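Local coordinates for protein adenylate isopentenyltransferase (Humulus lupulus, PDB 3A8T) that transfers an isopentenyl group from dimethylallyl diphosphate to ATP, ADP or AMP, a step of cytokinin biosynthesis, at residues D81-K86 with F204-E209. Residues are numbered along the deposited sequence; the frame is centred on the assembly and turned at random.
Sequences DITTNK and FDELAE. With ATP (adenosine-5'-triphosphate), chain B.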
loop_
_atom_site.group_PDB
_atom_site.type_symbol
_atom_site.label_atom_id
_atom_site.label_comp_id
_atom_site.label_asym_id
_atom_site.label_seq_id
_atom_site.Cartn_x
_atom_site.Cartn_y
_atom_site.Cartn_z
ATOM N N ASP A 81 2.093 11.150 3.423
ATOM C CA ASP A 81 1.191 10.271 4.117
ATOM C C ASP A 81 -0.088 10.053 3.304
ATOM O O ASP A 81 -0.611 8.920 3.255
ATOM C CB ASP A 81 0.888 10.835 5.501
ATOM C CG ASP A 81 2.135 10.885 6.424
ATOM O OD1 ASP A 81 3.090 10.122 6.221
ATOM O OD2 ASP A 81 2.165 11.662 7.393
ATOM N N ILE A 82 -0.567 11.106 2.627
ATOM C CA ILE A 82 -1.783 10.990 1.799
ATOM C C ILE A 82 -1.514 10.219 0.524
ATOM O O ILE A 82 -2.133 9.205 0.272
ATOM C CB ILE A 82 -2.373 12.380 1.388
ATOM C CG1 ILE A 82 -2.928 13.085 2.616
ATOM C CG2 ILE A 82 -3.554 12.226 0.357
ATOM C CD1 ILE A 82 -3.249 14.584 2.356
ATOM N N THR A 83 -0.559 10.717 -0.255
ATOM C CA THR A 83 -0.183 10.123 -1.520
ATOM C C THR A 83 0.132 8.630 -1.419
ATOM O O THR A 83 -0.237 7.872 -2.308
ATOM C CB THR A 83 1.027 10.890 -2.182
ATOM O OG1 THR A 83 0.720 12.296 -2.324
ATOM C CG2 THR A 83 1.312 10.311 -3.592
ATOM N N THR A 84 0.760 8.216 -0.318
ATOM C CA THR A 84 1.136 6.823 -0.157
ATOM C C THR A 84 0.086 5.934 0.444
ATOM O O THR A 84 0.268 4.724 0.494
ATOM C CB THR A 84 2.488 6.626 0.652
ATOM O OG1 THR A 84 2.424 7.310 1.893
ATOM C CG2 THR A 84 3.707 7.112 -0.171
ATOM N N ASN A 85 -1.021 6.556 0.852
ATOM C CA ASN A 85 -2.166 5.912 1.433
ATOM C C ASN A 85 -1.825 5.248 2.767
ATOM O O ASN A 85 -2.219 4.096 3.014
ATOM C CB ASN A 85 -2.742 4.897 0.449
ATOM C CG ASN A 85 -2.810 5.438 -1.032
ATOM O OD1 ASN A 85 -1.933 5.099 -1.907
ATOM N ND2 ASN A 85 -3.838 6.252 -1.321
ATOM N N LYS A 86 -1.064 5.936 3.623
ATOM C CA LYS A 86 -0.751 5.334 4.919
ATOM C C LYS A 86 -2.018 5.311 5.772
ATOM O O LYS A 86 -2.774 6.279 5.816
ATOM C CB LYS A 86 0.292 6.126 5.680
ATOM C CG LYS A 86 1.659 6.034 5.224
ATOM C CD LYS A 86 2.479 6.901 6.119
ATOM C CE LYS A 86 3.952 6.833 5.765
ATOM N NZ LYS A 86 4.341 7.569 4.559
ATOM N N PHE A 204 -2.880 17.100 -3.669
ATOM C CA PHE A 204 -2.259 18.051 -4.564
ATOM C C PHE A 204 -1.376 19.078 -3.840
ATOM O O PHE A 204 -0.268 19.367 -4.257
ATOM C CB PHE A 204 -3.347 18.728 -5.415
ATOM C CG PHE A 204 -2.854 19.904 -6.233
ATOM C CD1 PHE A 204 -2.151 19.701 -7.430
ATOM C CD2 PHE A 204 -3.050 21.215 -5.771
ATOM C CE1 PHE A 204 -1.630 20.784 -8.183
ATOM C CE2 PHE A 204 -2.529 22.357 -6.511
ATOM C CZ PHE A 204 -1.825 22.140 -7.707
ATOM N N ASP A 205 -1.857 19.617 -2.742
ATOM C CA ASP A 205 -1.084 20.562 -1.973
ATOM C C ASP A 205 0.082 19.872 -1.338
ATOM O O ASP A 205 1.096 20.441 -1.149
ATOM C CB ASP A 205 -1.978 21.144 -0.916
ATOM C CG ASP A 205 -3.158 21.830 -1.536
ATOM O OD1 ASP A 205 -2.970 22.903 -2.159
ATOM O OD2 ASP A 205 -4.274 21.288 -1.440
ATOM N N GLU A 206 -0.081 18.615 -1.014
ATOM C CA GLU A 206 0.989 17.834 -0.396
ATOM C C GLU A 206 2.112 17.692 -1.425
ATOM O O GLU A 206 3.291 17.878 -1.128
ATOM C CB GLU A 206 0.433 16.449 -0.021
ATOM C CG GLU A 206 1.378 15.552 0.726
ATOM C CD GLU A 206 0.805 14.155 0.979
ATOM O OE1 GLU A 206 0.683 13.367 0.011
ATOM O OE2 GLU A 206 0.478 13.858 2.152
ATOM N N LEU A 207 1.724 17.385 -2.658
ATOM C CA LEU A 207 2.687 17.191 -3.716
ATOM C C LEU A 207 3.294 18.526 -4.139
ATOM O O LEU A 207 4.463 18.581 -4.514
ATOM C CB LEU A 207 2.004 16.467 -4.897
ATOM C CG LEU A 207 1.486 15.021 -4.733
ATOM C CD1 LEU A 207 0.575 14.725 -5.826
ATOM C CD2 LEU A 207 2.625 13.967 -4.757
ATOM N N ALA A 208 2.518 19.608 -4.096
ATOM C CA ALA A 208 3.069 20.914 -4.464
ATOM C C ALA A 208 4.145 21.301 -3.462
ATOM O O ALA A 208 5.126 21.922 -3.826
ATOM C CB ALA A 208 1.958 22.016 -4.500
ATOM N N GLU A 209 3.964 20.926 -2.201
ATOM C CA GLU A 209 4.928 21.264 -1.150
ATOM C C GLU A 209 6.144 20.336 -1.224
ATOM O O GLU A 209 7.263 20.719 -0.868
ATOM C CB GLU A 209 4.258 21.178 0.228
ATOM C CG GLU A 209 5.199 21.387 1.411
ATOM C CD GLU A 209 5.708 22.852 1.550
ATOM O OE1 GLU A 209 4.919 23.809 1.304
ATOM O OE2 GLU A 209 6.898 23.053 1.920
HETATM P PG ATP B . 8.540 -3.614 -8.406
HETATM O O1G ATP B . 9.743 -4.280 -7.816
HETATM O O2G ATP B . 8.928 -2.054 -8.676
HETATM O O3G ATP B . 8.150 -4.294 -9.816
HETATM P PB ATP B . 7.444 -4.318 -5.978
HETATM O O1B ATP B . 7.170 -5.720 -5.900
HETATM O O2B ATP B . 8.926 -4.088 -5.576
HETATM O O3B ATP B . 7.183 -3.751 -7.448
HETATM P PA ATP B . 5.171 -2.762 -5.373
HETATM O O1A ATP B . 4.376 -3.450 -6.378
HETATM O O2A ATP B . 4.221 -2.595 -4.067
HETATM O O3A ATP B . 6.518 -3.571 -4.870
HETATM O "O5'" ATP B . 5.524 -1.232 -5.794
HETATM C "C5'" ATP B . 5.894 -1.088 -7.137
HETATM C "C4'" ATP B . 5.655 0.365 -7.500
HETATM O "O4'" ATP B . 4.269 0.668 -7.295
HETATM C "C3'" ATP B . 6.409 1.386 -6.614
HETATM O "O3'" ATP B . 7.716 1.634 -7.126
HETATM C "C2'" ATP B . 5.484 2.613 -6.670
HETATM O "O2'" ATP B . 5.765 3.378 -7.791
HETATM C "C1'" ATP B . 4.089 2.038 -6.761
HETATM N N9 ATP B . 3.448 2.001 -5.418
HETATM C C8 ATP B . 3.397 0.912 -4.549
HETATM N N7 ATP B . 2.845 1.256 -3.404
HETATM C C5 ATP B . 2.501 2.574 -3.451
HETATM C C6 ATP B . 1.887 3.531 -2.549
HETATM N N6 ATP B . 1.494 3.198 -1.278
HETATM N N1 ATP B . 1.710 4.794 -2.992
HETATM C C2 ATP B . 2.077 5.161 -4.213
HETATM N N3 ATP B . 2.648 4.321 -5.079
HETATM C C4 ATP B . 2.882 3.057 -4.764
#
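The adenine-binding loop of the ATP site is tied to helix 203-210 by the polar grip of the Glu-206 carboxylate, which meets the backbone amides of Ile-82 and Thr-83 at the start of a type I beta turn running from Ile-82 to Asn-85. Both oxygens take part through their syn lone pairs: Ile-82 N donates to Glu-206 OE2 at 3.0 Å (158° at the hydrogen) and Thr-83 N to Glu-206 OE1 at 2.9 Å. Glu-206 OE1 also accepts from Thr-83 OG1 at 2.6 Å, nearly in line with the C-O bond. With three bonds on two oxygens, the carboxylate is fixed in rotation. Its reach follows from the torsions: CG lies anti to the backbone N (chi1 -175°) and the chain stays extended beyond it. Leu-207 crosses the Thr-83 side chain at an angle, CD2 coming to 3.5 Å from Thr-83 OG1, while Leu-207 also touches Val-234 and Phe-237 of helix 234-243; Ile-82 and Thr-83 rest on Met-203 as well. A glutamine here, with an NH2 for one oxygen, would probably leave one turn amide facing a donor instead of an acceptor and weaken the tie between loop and helix. At the far side of the turn, Thr-84 O accepts from ATP N6 at 2.6 Å, a nearly straight bond (167°), and from Gln-75 NE2. The evidence thus places Glu-206 in a second shell, behind the carbonyl that reads the adenine amino group. The arrangement is a bidentate carboxylate accepting from two consecutive backbone amides of a type I turn, with the threonine hydroxyl added, behind the adenine end of the nucleotide pocket of this IPP transferase.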